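Local coordinates for recombination protein uvsY (Enterobacteria phage T4, PDB 4ZWS) that promotes assembly of UvsX recombinase on single-stranded DNA and helps UvsX displace bound gp32, in support of phage recombination and DNA synthesis, at residues Lys12-Ile16 against Arg120-Ile124; Leu21-Ala25 against Ile124-Gln128; Arg60-Tyr64 against Val86-Asp92. All coordinates share one frame; numbering follows the deposited sequence.

In the fold
From the N terminus the chain runs through helix 3-14, turns, and sets out along helix 21-64. It comes back by way of the short helix 83-89 and the long helix 91-135. Contact 1 closes the widest loop, bringing the end of the first helix onto helix 91-135. Contact 2 closes a slightly smaller one a turn further along, where the start of helix 21-64 meets the same helix; the two share I124, and a salt bridge from R120 to E24 joins them. Contact 3 lies within both loops, at the far end of the bundle, its centre about 47 Å from that of contact 1. There it gathers helices 21-64, 83-89 and 91-135.

Contact 1: residues Lys12-Ile16 against Arg120-Ile124; sequences KDVFI and RGFAI
R120 reaches from helix 91-135 to the V14-F15 backbone, where helix 3-14 gives way to a loop, and takes hold of two successive carbonyls. From CB outward, CG is anti to the backbone N (chi1 -177°), and the chain stays extended as far as NE. CD lies 3.6 Å from V14 O. The next atom, NE, donates to that same oxygen at 3.0 Å, with V14 O in the guanidinium plane although NE stands above the V14 carbonyl plane. At the tip, NH2 bonds F15 O at 2.9 Å, nearly straight at 170°. Two bonds from one flat group should fix its rotation. D13 O sits over one face of the guanidinium, and I124 CD1, from R120's own helix, over the opposite one.

I16 runs alongside R120 in the reverse direction, with CG1 3.9 Å from NE. Beyond it, I16 CD1 packs on I124 CG1 at 4.0 Å and, more loosely, on A123 CB.

The other amino group, NH1, bonds N28, while NH2 also forms a salt bridge with E24; both partners are on helix 21-64. A second subunit covers the apolar side, placing its M30 and A26 on V14 and I16. The result is an arginine bound to two main-chain carbonyls, buried where three helices of the chain meet in an oligomeric alpha barrel.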
ATOM      1  N   LYS A  12      17.840  27.307   4.044  1.00 63.12           N
ATOM      2  CA  LYS A  12      19.183  27.702   4.407  1.00 59.20           C
ATOM      3  C   LYS A  12      20.036  26.458   4.674  1.00 58.73           C
ATOM      4  O   LYS A  12      21.175  26.382   4.221  1.00 62.92           O
ATOM      5  CB  LYS A  12      19.117  28.656   5.608  1.00 60.60           C
ATOM      6  CG  LYS A  12      20.433  29.091   6.205  1.00 62.63           C
ATOM      7  CD  LYS A  12      20.195  29.999   7.409  1.00 77.99           C
ATOM      8  CE  LYS A  12      19.249  29.376   8.466  1.00 93.77           C
ATOM      9  NZ  LYS A  12      19.693  28.087   9.095  1.00 91.84           N
ATOM     10  N   ASP A  13      19.464  25.469   5.360  1.00 59.05           N
ATOM     11  CA  ASP A  13      20.196  24.271   5.796  1.00 58.03           C
ATOM     12  C   ASP A  13      20.700  23.367   4.671  1.00 58.54           C
ATOM     13  O   ASP A  13      21.788  22.799   4.768  1.00 63.35           O
ATOM     14  CB  ASP A  13      19.311  23.422   6.710  1.00 57.74           C
ATOM     15  CG  ASP A  13      19.247  23.942   8.133  1.00 67.70           C
ATOM     16  OD1 ASP A  13      20.050  24.831   8.499  1.00 70.72           O
ATOM     17  OD2 ASP A  13      18.349  23.480   8.876  1.00 63.35           O
ATOM     18  N   VAL A  14      19.890  23.203   3.628  1.00 54.91           N
ATOM     19  CA  VAL A  14      20.186  22.219   2.587  1.00 55.25           C
ATOM     20  C   VAL A  14      21.199  22.696   1.557  1.00 62.42           C
ATOM     21  O   VAL A  14      21.700  21.894   0.770  1.00 72.05           O
ATOM     22  CB  VAL A  14      18.901  21.773   1.846  1.00 54.78           C
ATOM     23  CG1 VAL A  14      17.932  21.137   2.824  1.00 52.97           C
ATOM     24  CG2 VAL A  14      18.237  22.933   1.149  1.00 55.79           C
ATOM     25  N   PHE A  15      21.517  23.988   1.578  1.00 58.38           N
ATOM     26  CA  PHE A  15      22.520  24.535   0.670  1.00 60.51           C
ATOM     27  C   PHE A  15      23.825  23.767   0.849  1.00 60.65           C
ATOM     28  O   PHE A  15      24.190  23.401   1.961  1.00 65.61           O
ATOM     29  CB  PHE A  15      22.732  26.032   0.923  1.00 61.92           C
ATOM     30  CG  PHE A  15      23.745  26.656   0.013  1.00 64.41           C
ATOM     31  CD1 PHE A  15      23.414  26.981  -1.296  1.00 72.48           C
ATOM     32  CD2 PHE A  15      25.037  26.906   0.453  1.00 70.21           C
ATOM     33  CE1 PHE A  15      24.357  27.550  -2.158  1.00 71.93           C
ATOM     34  CE2 PHE A  15      25.992  27.473  -0.403  1.00 71.72           C
ATOM     35  CZ  PHE A  15      25.647  27.796  -1.707  1.00 69.51           C
ATOM     36  N   ILE A  16      24.506  23.478  -0.253  1.00 62.16           N
ATOM     37  CA  ILE A  16      25.769  22.751  -0.171  1.00 62.55           C
ATOM     38  C   ILE A  16      26.945  23.601  -0.631  1.00 70.99           C
ATOM     39  O   ILE A  16      26.963  24.084  -1.762  1.00 70.66           O
ATOM     40  CB  ILE A  16      25.738  21.478  -1.023  1.00 62.79           C
ATOM     41  CG1 ILE A  16      24.572  20.580  -0.608  1.00 66.43           C
ATOM     42  CG2 ILE A  16      27.060  20.761  -0.922  1.00 63.43           C
ATOM     43  CD1 ILE A  16      24.381  19.364  -1.492  1.00 61.52           C
ATOM     44  N   ARG A 120      20.385  14.779   1.009  1.00 55.06           N
ATOM     45  CA  ARG A 120      21.503  15.704   0.948  1.00 58.80           C
ATOM     46  C   ARG A 120      22.835  14.996   1.234  1.00 65.05           C
ATOM     47  O   ARG A 120      23.842  15.274   0.583  1.00 70.03           O
ATOM     48  CB  ARG A 120      21.284  16.848   1.940  1.00 54.78           C
ATOM     49  CG  ARG A 120      22.354  17.931   1.920  1.00 55.58           C
ATOM     50  CD  ARG A 120      21.999  19.033   2.891  1.00 55.00           C
ATOM     51  NE  ARG A 120      22.978  20.107   2.879  1.00 58.33           N
ATOM     52  CZ  ARG A 120      24.061  20.127   3.646  1.00 61.01           C
ATOM     53  NH1 ARG A 120      24.303  19.126   4.485  1.00 63.81           N
ATOM     54  NH2 ARG A 120      24.907  21.143   3.570  1.00 57.97           N
ATOM     55  N   GLY A 121      22.832  14.077   2.194  1.00 59.39           N
ATOM     56  CA  GLY A 121      24.024  13.312   2.494  1.00 57.61           C
ATOM     57  C   GLY A 121      24.520  12.540   1.284  1.00 58.86           C
ATOM     58  O   GLY A 121      25.717  12.497   1.009  1.00 73.66           O
ATOM     59  N   PHE A 122      23.600  11.935   0.547  1.00 58.88           N
ATOM     60  CA  PHE A 122      23.974  11.198  -0.646  1.00 69.44           C
ATOM     61  C   PHE A 122      24.446  12.114  -1.766  1.00 74.07           C
ATOM     62  O   PHE A 122      25.396  11.775  -2.476  1.00 62.79           O
ATOM     63  CB  PHE A 122      22.836  10.310  -1.114  1.00 66.09           C
ATOM     64  CG  PHE A 122      22.559   9.175  -0.179  1.00 68.53           C
ATOM     65  CD1 PHE A 122      23.343   8.025  -0.223  1.00 65.01           C
ATOM     66  CD2 PHE A 122      21.504   9.235   0.719  1.00 67.58           C
ATOM     67  CE1 PHE A 122      23.102   6.966   0.635  1.00 62.50           C
ATOM     68  CE2 PHE A 122      21.248   8.178   1.572  1.00 68.98           C
ATOM     69  CZ  PHE A 122      22.050   7.042   1.530  1.00 69.64           C
ATOM     70  N   ALA A 123      23.766  13.244  -1.956  1.00 67.30           N
ATOM     71  CA  ALA A 123      24.204  14.207  -2.960  1.00 61.33           C
ATOM     72  C   ALA A 123      25.663  14.597  -2.710  1.00 69.20           C
ATOM     73  O   ALA A 123      26.477  14.641  -3.633  1.00 67.72           O
ATOM     74  CB  ALA A 123      23.326  15.430  -2.947  1.00 60.32           C
ATOM     75  N   ILE A 124      25.994  14.862  -1.451  1.00 61.16           N
ATOM     76  CA  ILE A 124      27.352  15.242  -1.091  1.00 62.00           C
ATOM     77  C   ILE A 124      28.350  14.140  -1.429  1.00 63.44           C
ATOM     78  O   ILE A 124      29.405  14.413  -1.996  1.00 69.47           O
ATOM     79  CB  ILE A 124      27.447  15.592   0.405  1.00 60.98           C
ATOM     80  CG1 ILE A 124      26.574  16.816   0.701  1.00 59.89           C
ATOM     81  CG2 ILE A 124      28.892  15.829   0.810  1.00 62.14           C
ATOM     82  CD1 ILE A 124      26.430  17.167   2.169  1.00 59.06           C
TER

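Contact 2: residues Leu21-Ala25 against Ile124-Gln128; sequences LQYEA and IKHIQ
L21 and I124 lead the apolar packing, their side chains sliding past each other in opposite directions. L21 CG lies 4.0 Å from I124 CG2. I124 CD1 points toward the next turn of helix 21-64 and rests 3.8 Å from E24 CB. A25 CB fills in beside I124 CG2. One turn along helix 91-135, I127 crosses L21 at about a right angle and brings its CG2 to 3.6 Å from L21 CD2. Q128 adds its aliphatic stem, with CG 3.4 Å from L21 CD2.

Packing of hydrocarbon against polar groups makes up the rest. The Q128 chain is extended beyond CG, which carries the amide across toward Q22. There Q128 NE2 stands 4.1 Å from Q22 CG, and the two amide planes are 67° apart, without a bond between them. I124 CD1 also touches a backbone oxygen, 3.6 Å from E24 O.

The charged end of E24 turns out of this interface through a bend at chi2 (-76°). One carboxylate oxygen accepts from the backbone N of D17, and R120 is the partner of the other. I16 backs L21, and A25 of a second subunit packs on I127.

No hydrogen bond joins 21-25 to 124-128. The two helices run antiparallel at 155°, their axes 10.1 Å apart, and are held here by shape and apolar burial; E24 spends its charge on D17 and R120, outside the two segments.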
ATOM      1  N   LEU A  21      33.352  20.322   1.294  1.00 67.03           N
ATOM      2  CA  LEU A  21      32.489  19.174   1.102  1.00 65.99           C
ATOM      3  C   LEU A  21      32.551  18.148   2.258  1.00 65.01           C
ATOM      4  O   LEU A  21      31.511  17.626   2.666  1.00 63.64           O
ATOM      5  CB  LEU A  21      32.831  18.559  -0.246  1.00 70.00           C
ATOM      6  CG  LEU A  21      31.649  18.009  -1.025  1.00 70.37           C
ATOM      7  CD1 LEU A  21      30.638  19.128  -1.189  1.00 66.51           C
ATOM      8  CD2 LEU A  21      32.153  17.613  -2.391  1.00 79.78           C
ATOM      9  N   GLN A  22      33.735  17.894   2.819  1.00 65.91           N
ATOM     10  CA  GLN A  22      33.853  16.984   3.976  1.00 65.47           C
ATOM     11  C   GLN A  22      33.121  17.531   5.186  1.00 73.26           C
ATOM     12  O   GLN A  22      32.475  16.780   5.921  1.00 63.31           O
ATOM     13  CB  GLN A  22      35.302  16.712   4.358  1.00 67.00           C
ATOM     14  CG  GLN A  22      36.058  15.801   3.423  1.00 69.62           C
ATOM     15  CD  GLN A  22      37.504  15.633   3.856  1.00 80.44           C
ATOM     16  OE1 GLN A  22      37.957  14.533   4.194  1.00 93.36           O
ATOM     17  NE2 GLN A  22      38.261  16.729   3.782  1.00 79.00           N
ATOM     18  N   TYR A  23      33.240  18.837   5.391  1.00 65.34           N
ATOM     19  CA  TYR A  23      32.512  19.489   6.455  1.00 63.35           C
ATOM     20  C   TYR A  23      31.009  19.313   6.255  1.00 61.71           C
ATOM     21  O   TYR A  23      30.288  18.975   7.189  1.00 60.77           O
ATOM     22  CB  TYR A  23      32.851  20.982   6.506  1.00 64.18           C
ATOM     23  CG  TYR A  23      31.877  21.731   7.368  1.00 64.30           C
ATOM     24  CD1 TYR A  23      32.023  21.777   8.746  1.00 65.15           C
ATOM     25  CD2 TYR A  23      30.756  22.342   6.802  1.00 62.55           C
ATOM     26  CE1 TYR A  23      31.099  22.437   9.539  1.00 66.70           C
ATOM     27  CE2 TYR A  23      29.830  22.996   7.581  1.00 63.64           C
ATOM     28  CZ  TYR A  23      30.004  23.043   8.951  1.00 67.61           C
ATOM     29  OH  TYR A  23      29.074  23.698   9.733  1.00 73.06           O
ATOM     30  N   GLU A  24      30.539  19.500   5.027  1.00 66.61           N
ATOM     31  CA  GLU A  24      29.106  19.442   4.764  1.00 60.24           C
ATOM     32  C   GLU A  24      28.582  18.052   5.072  1.00 59.43           C
ATOM     33  O   GLU A  24      27.465  17.901   5.561  1.00 65.27           O
ATOM     34  CB  GLU A  24      28.797  19.847   3.324  1.00 64.41           C
ATOM     35  CG  GLU A  24      29.097  21.315   2.994  1.00 65.76           C
ATOM     36  CD  GLU A  24      28.060  22.292   3.542  1.00 68.40           C
ATOM     37  OE1 GLU A  24      27.747  23.273   2.831  1.00 70.77           O
ATOM     38  OE2 GLU A  24      27.558  22.095   4.670  1.00 70.36           O
ATOM     39  N   ALA A  25      29.394  17.045   4.777  1.00 65.67           N
ATOM     40  CA  ALA A  25      29.052  15.662   5.070  1.00 60.20           C
ATOM     41  C   ALA A  25      28.873  15.411   6.558  1.00 59.70           C
ATOM     42  O   ALA A  25      27.921  14.754   6.962  1.00 59.33           O
ATOM     43  CB  ALA A  25      30.112  14.743   4.528  1.00 61.80           C
ATOM     44  N   ILE A 124      25.994  14.862  -1.451  1.00 61.16           N
ATOM     45  CA  ILE A 124      27.352  15.242  -1.091  1.00 62.00           C
ATOM     46  C   ILE A 124      28.350  14.140  -1.429  1.00 63.44           C
ATOM     47  O   ILE A 124      29.405  14.413  -1.996  1.00 69.47           O
ATOM     48  CB  ILE A 124      27.447  15.592   0.405  1.00 60.98           C
ATOM     49  CG1 ILE A 124      26.574  16.816   0.701  1.00 59.89           C
ATOM     50  CG2 ILE A 124      28.892  15.829   0.810  1.00 62.14           C
ATOM     51  CD1 ILE A 124      26.430  17.167   2.169  1.00 59.06           C
ATOM     52  N   LYS A 125      28.003  12.899  -1.097  1.00 63.24           N
ATOM     53  CA  LYS A 125      28.839  11.741  -1.414  1.00 64.76           C
ATOM     54  C   LYS A 125      29.012  11.593  -2.921  1.00 67.39           C
ATOM     55  O   LYS A 125      30.102  11.321  -3.404  1.00 75.27           O
ATOM     56  CB  LYS A 125      28.240  10.459  -0.829  1.00 64.46           C
ATOM     57  CG  LYS A 125      29.031   9.196  -1.126  1.00 66.24           C
ATOM     58  CD  LYS A 125      30.477   9.382  -0.703  1.00103.73           C
ATOM     59  CE  LYS A 125      31.375   8.226  -1.128  1.00103.46           C
ATOM     60  NZ  LYS A 125      32.816   8.566  -0.913  1.00 97.81           N
ATOM     61  N   HIS A 126      27.919  11.758  -3.656  1.00 72.14           N
ATOM     62  CA  HIS A 126      27.940  11.627  -5.105  1.00 73.78           C
ATOM     63  C   HIS A 126      28.897  12.651  -5.719  1.00 74.99           C
ATOM     64  O   HIS A 126      29.685  12.324  -6.605  1.00 77.97           O
ATOM     65  CB  HIS A 126      26.526  11.803  -5.672  1.00 67.59           C
ATOM     66  CG  HIS A 126      25.557  10.740  -5.233  1.00 78.55           C
ATOM     67  ND1 HIS A 126      24.187  10.878  -5.355  1.00 83.78           N
ATOM     68  CD2 HIS A 126      25.761   9.523  -4.672  1.00 79.25           C
ATOM     69  CE1 HIS A 126      23.592   9.794  -4.889  1.00 81.10           C
ATOM     70  NE2 HIS A 126      24.523   8.957  -4.467  1.00 84.63           N
ATOM     71  N   ILE A 127      28.840  13.879  -5.215  1.00 68.15           N
ATOM     72  CA  ILE A 127      29.682  14.968  -5.699  1.00 69.41           C
ATOM     73  C   ILE A 127      31.168  14.684  -5.429  1.00 78.85           C
ATOM     74  O   ILE A 127      32.021  14.974  -6.268  1.00 81.33           O
ATOM     75  CB  ILE A 127      29.259  16.306  -5.076  1.00 68.04           C
ATOM     76  CG1 ILE A 127      27.844  16.665  -5.545  1.00 67.32           C
ATOM     77  CG2 ILE A 127      30.244  17.406  -5.434  1.00 69.58           C
ATOM     78  CD1 ILE A 127      27.184  17.789  -4.770  1.00 65.70           C
ATOM     79  N   GLN A 128      31.472  14.118  -4.261  1.00 77.16           N
ATOM     80  CA  GLN A 128      32.846  13.743  -3.924  1.00 70.58           C
ATOM     81  C   GLN A 128      33.369  12.662  -4.872  1.00 72.58           C
ATOM     82  O   GLN A 128      34.500  12.738  -5.352  1.00 76.03           O
ATOM     83  CB  GLN A 128      32.926  13.248  -2.483  1.00 69.26           C
ATOM     84  CG  GLN A 128      32.732  14.351  -1.470  1.00 67.92           C
ATOM     85  CD  GLN A 128      32.500  13.859  -0.056  1.00 66.72           C
ATOM     86  OE1 GLN A 128      31.796  12.876   0.170  1.00 78.32           O
ATOM     87  NE2 GLN A 128      33.086  14.555   0.911  1.00 66.71           N
TER

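Contact 3: residues Arg60-Tyr64 against Val86-Asp92; sequences RLDYY and VLSADKD
Two bends, at chi2 (-49°) and chi3 (-72°), curl R60 back so that its guanidinium meets D90. The D90 carboxylate in turn reaches across, its CG trans to the residue's own amide nitrogen (chi1 179°). R60 grips it side-on: NE donates to D90 OD1 at 2.9 Å and NH2 to the same oxygen at 3.0 Å, with OD1 in the guanidinium plane. NH2 uses the syn lone pair, whereas NE approaches on the syn side but out of the carboxylate plane. A weak bond also runs from NE to D90 OD2.

Y64 OH takes the anti lone pair of D90 OD1 at 2.6 Å, the ring perpendicular to the carboxylate. One buried oxygen therefore accepts three bonds, an environment that would be expected to favour the charged form of D90. Its partner OD2 caps the start of helix 91-135, accepting a weak bond from D92 N and another bond from V93 N. D92 OD2 lies over a face of the R60 guanidinium in a long ion pair, 3.9 Å from NE, a matter of charge alone.

The rest of the contact is apolar. V86 CG1 sits over the centre of the Y64 ring, 3.6 Å from the centroid, in a CH-pi contact; Y63 CD2 covers the opposite face. L87 CD2 approaches Y64 CD1 obliquely at 4.0 Å and R60 CB at 3.8 Å, while L61 meets L87 CD1 more loosely.

S74 of the connecting loop touches Y63 and Y64, and K54 of a second subunit packs on S88 and A89. The contact thus lies at the turnaround of the hairpin: residues 60-64 of helix 21-64 rest against helix 83-89 and against the capped start of helix 91-135.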
ATOM      1  N   ARG A  60     -17.722  22.780  25.798  1.00 45.76           N
ATOM      2  CA  ARG A  60     -18.720  23.253  24.836  1.00 43.90           C
ATOM      3  C   ARG A  60     -19.963  22.354  24.761  1.00 58.96           C
ATOM      4  O   ARG A  60     -21.086  22.848  24.625  1.00 60.47           O
ATOM      5  CB  ARG A  60     -18.094  23.424  23.455  1.00 43.17           C
ATOM      6  CG  ARG A  60     -16.832  24.276  23.498  1.00 53.90           C
ATOM      7  CD  ARG A  60     -17.064  25.554  24.267  1.00 48.38           C
ATOM      8  NE  ARG A  60     -17.908  26.463  23.505  1.00 50.20           N
ATOM      9  CZ  ARG A  60     -18.624  27.448  24.035  1.00 58.79           C
ATOM     10  NH1 ARG A  60     -18.607  27.647  25.347  1.00 62.45           N
ATOM     11  NH2 ARG A  60     -19.366  28.224  23.254  1.00 54.80           N
ATOM     12  N   LEU A  61     -19.772  21.040  24.844  1.00 47.23           N
ATOM     13  CA  LEU A  61     -20.917  20.142  24.840  1.00 48.82           C
ATOM     14  C   LEU A  61     -21.800  20.450  26.053  1.00 54.92           C
ATOM     15  O   LEU A  61     -23.030  20.435  25.952  1.00 54.10           O
ATOM     16  CB  LEU A  61     -20.480  18.683  24.802  1.00 47.54           C
ATOM     17  CG  LEU A  61     -21.601  17.641  24.712  1.00 51.51           C
ATOM     18  CD1 LEU A  61     -21.258  16.572  23.725  1.00 58.09           C
ATOM     19  CD2 LEU A  61     -21.773  16.986  26.072  1.00 64.62           C
ATOM     20  N   ASP A  62     -21.182  20.761  27.192  1.00 56.02           N
ATOM     21  CA  ASP A  62     -21.965  21.106  28.375  1.00 60.01           C
ATOM     22  C   ASP A  62     -22.720  22.397  28.134  1.00 64.06           C
ATOM     23  O   ASP A  62     -23.861  22.550  28.574  1.00 68.46           O
ATOM     24  CB  ASP A  62     -21.071  21.254  29.603  1.00 53.32           C
ATOM     25  CG  ASP A  62     -20.655  19.922  30.179  1.00 75.19           C
ATOM     26  OD1 ASP A  62     -19.662  19.886  30.947  1.00 78.96           O
ATOM     27  OD2 ASP A  62     -21.309  18.909  29.838  1.00 85.61           O
ATOM     28  N   TYR A  63     -22.083  23.313  27.415  1.00 59.65           N
ATOM     29  CA  TYR A  63     -22.683  24.595  27.094  1.00 53.43           C
ATOM     30  C   TYR A  63     -23.894  24.498  26.170  1.00 58.83           C
ATOM     31  O   TYR A  63     -24.919  25.123  26.425  1.00 59.96           O
ATOM     32  CB  TYR A  63     -21.654  25.516  26.451  1.00 51.28           C
ATOM     33  CG  TYR A  63     -22.286  26.761  25.872  1.00 65.27           C
ATOM     34  CD1 TYR A  63     -22.698  27.801  26.697  1.00 67.97           C
ATOM     35  CD2 TYR A  63     -22.487  26.889  24.498  1.00 63.73           C
ATOM     36  CE1 TYR A  63     -23.286  28.937  26.174  1.00 76.15           C
ATOM     37  CE2 TYR A  63     -23.076  28.017  23.965  1.00 66.04           C
ATOM     38  CZ  TYR A  63     -23.475  29.043  24.805  1.00 74.66           C
ATOM     39  OH  TYR A  63     -24.062  30.177  24.282  1.00 70.46           O
ATOM     40  N   TYR A  64     -23.772  23.697  25.113  1.00 49.95           N
ATOM     41  CA  TYR A  64     -24.860  23.488  24.165  1.00 56.08           C
ATOM     42  C   TYR A  64     -25.976  22.561  24.594  1.00 66.59           C
ATOM     43  O   TYR A  64     -26.985  22.454  23.892  1.00 84.12           O
ATOM     44  CB  TYR A  64     -24.305  22.965  22.829  1.00 52.73           C
ATOM     45  CG  TYR A  64     -23.479  23.970  22.083  1.00 54.98           C
ATOM     46  CD1 TYR A  64     -22.112  23.777  21.866  1.00 49.09           C
ATOM     47  CD2 TYR A  64     -24.070  25.133  21.599  1.00 50.82           C
ATOM     48  CE1 TYR A  64     -21.358  24.728  21.175  1.00 46.13           C
ATOM     49  CE2 TYR A  64     -23.330  26.079  20.910  1.00 57.74           C
ATOM     50  CZ  TYR A  64     -21.983  25.870  20.701  1.00 53.66           C
ATOM     51  OH  TYR A  64     -21.283  26.821  20.023  1.00 58.53           O
ATOM     52  N   VAL A  86     -22.401  21.492  15.079  1.00 50.40           N
ATOM     53  CA  VAL A  86     -22.340  22.655  15.949  1.00 51.17           C
ATOM     54  C   VAL A  86     -20.985  22.744  16.654  1.00 52.95           C
ATOM     55  O   VAL A  86     -20.365  23.810  16.699  1.00 58.77           O
ATOM     56  CB  VAL A  86     -23.500  22.627  16.977  1.00 50.44           C
ATOM     57  CG1 VAL A  86     -23.287  23.655  18.081  1.00 50.33           C
ATOM     58  CG2 VAL A  86     -24.811  22.894  16.265  1.00 52.25           C
ATOM     59  N   LEU A  87     -20.527  21.618  17.188  1.00 47.83           N
ATOM     60  CA  LEU A  87     -19.232  21.552  17.853  1.00 55.19           C
ATOM     61  C   LEU A  87     -18.071  21.879  16.907  1.00 56.31           C
ATOM     62  O   LEU A  87     -17.143  22.597  17.288  1.00 52.57           O
ATOM     63  CB  LEU A  87     -19.022  20.169  18.463  1.00 46.83           C
ATOM     64  CG  LEU A  87     -19.795  19.958  19.754  1.00 47.30           C
ATOM     65  CD1 LEU A  87     -19.538  18.576  20.283  1.00 47.80           C
ATOM     66  CD2 LEU A  87     -19.413  21.032  20.769  1.00 47.31           C
ATOM     67  N   SER A  88     -18.115  21.363  15.682  1.00 47.30           N
ATOM     68  CA  SER A  88     -17.017  21.592  14.757  1.00 47.53           C
ATOM     69  C   SER A  88     -16.901  23.061  14.364  1.00 52.81           C
ATOM     70  O   SER A  88     -15.826  23.510  13.972  1.00 54.14           O
ATOM     71  CB  SER A  88     -17.173  20.731  13.510  1.00 48.65           C
ATOM     72  OG  SER A  88     -17.192  19.354  13.836  1.00 53.94           O
ATOM     73  N   ALA A  89     -17.997  23.814  14.496  1.00 54.40           N
ATOM     74  CA  ALA A  89     -18.011  25.226  14.112  1.00 50.15           C
ATOM     75  C   ALA A  89     -17.795  26.162  15.297  1.00 49.88           C
ATOM     76  O   ALA A  89     -17.596  27.360  15.125  1.00 51.19           O
ATOM     77  CB  ALA A  89     -19.317  25.568  13.418  1.00 51.93           C
ATOM     78  N   ASP A  90     -17.838  25.613  16.498  1.00 48.68           N
ATOM     79  CA  ASP A  90     -17.709  26.411  17.709  1.00 48.92           C
ATOM     80  C   ASP A  90     -16.362  27.142  17.779  1.00 49.16           C
ATOM     81  O   ASP A  90     -15.328  26.554  17.467  1.00 50.64           O
ATOM     82  CB  ASP A  90     -17.891  25.511  18.925  1.00 48.05           C
ATOM     83  CG  ASP A  90     -17.754  26.253  20.220  1.00 51.30           C
ATOM     84  OD1 ASP A  90     -18.776  26.777  20.704  1.00 53.04           O
ATOM     85  OD2 ASP A  90     -16.628  26.307  20.755  1.00 52.24           O
ATOM     86  N   LYS A  91     -16.383  28.413  18.183  1.00 50.62           N
ATOM     87  CA  LYS A  91     -15.180  29.243  18.206  1.00 51.43           C
ATOM     88  C   LYS A  91     -14.041  28.535  18.926  1.00 52.77           C
ATOM     89  O   LYS A  91     -12.937  28.396  18.386  1.00 63.64           O
ATOM     90  CB  LYS A  91     -15.449  30.597  18.875  1.00 53.57           C
ATOM     91  N   ASP A  92     -14.306  28.081  20.143  1.00 56.33           N
ATOM     92  CA  ASP A  92     -13.266  27.443  20.945  1.00 52.54           C
ATOM     93  C   ASP A  92     -12.792  26.089  20.414  1.00 50.30           C
ATOM     94  O   ASP A  92     -11.592  25.838  20.362  1.00 54.38           O
ATOM     95  CB  ASP A  92     -13.756  27.302  22.382  1.00 50.34           C
ATOM     96  CG  ASP A  92     -13.951  28.643  23.040  1.00 61.81           C
ATOM     97  OD1 ASP A  92     -13.201  29.568  22.662  1.00 69.54           O
ATOM     98  OD2 ASP A  92     -14.845  28.782  23.907  1.00 69.03           O
TER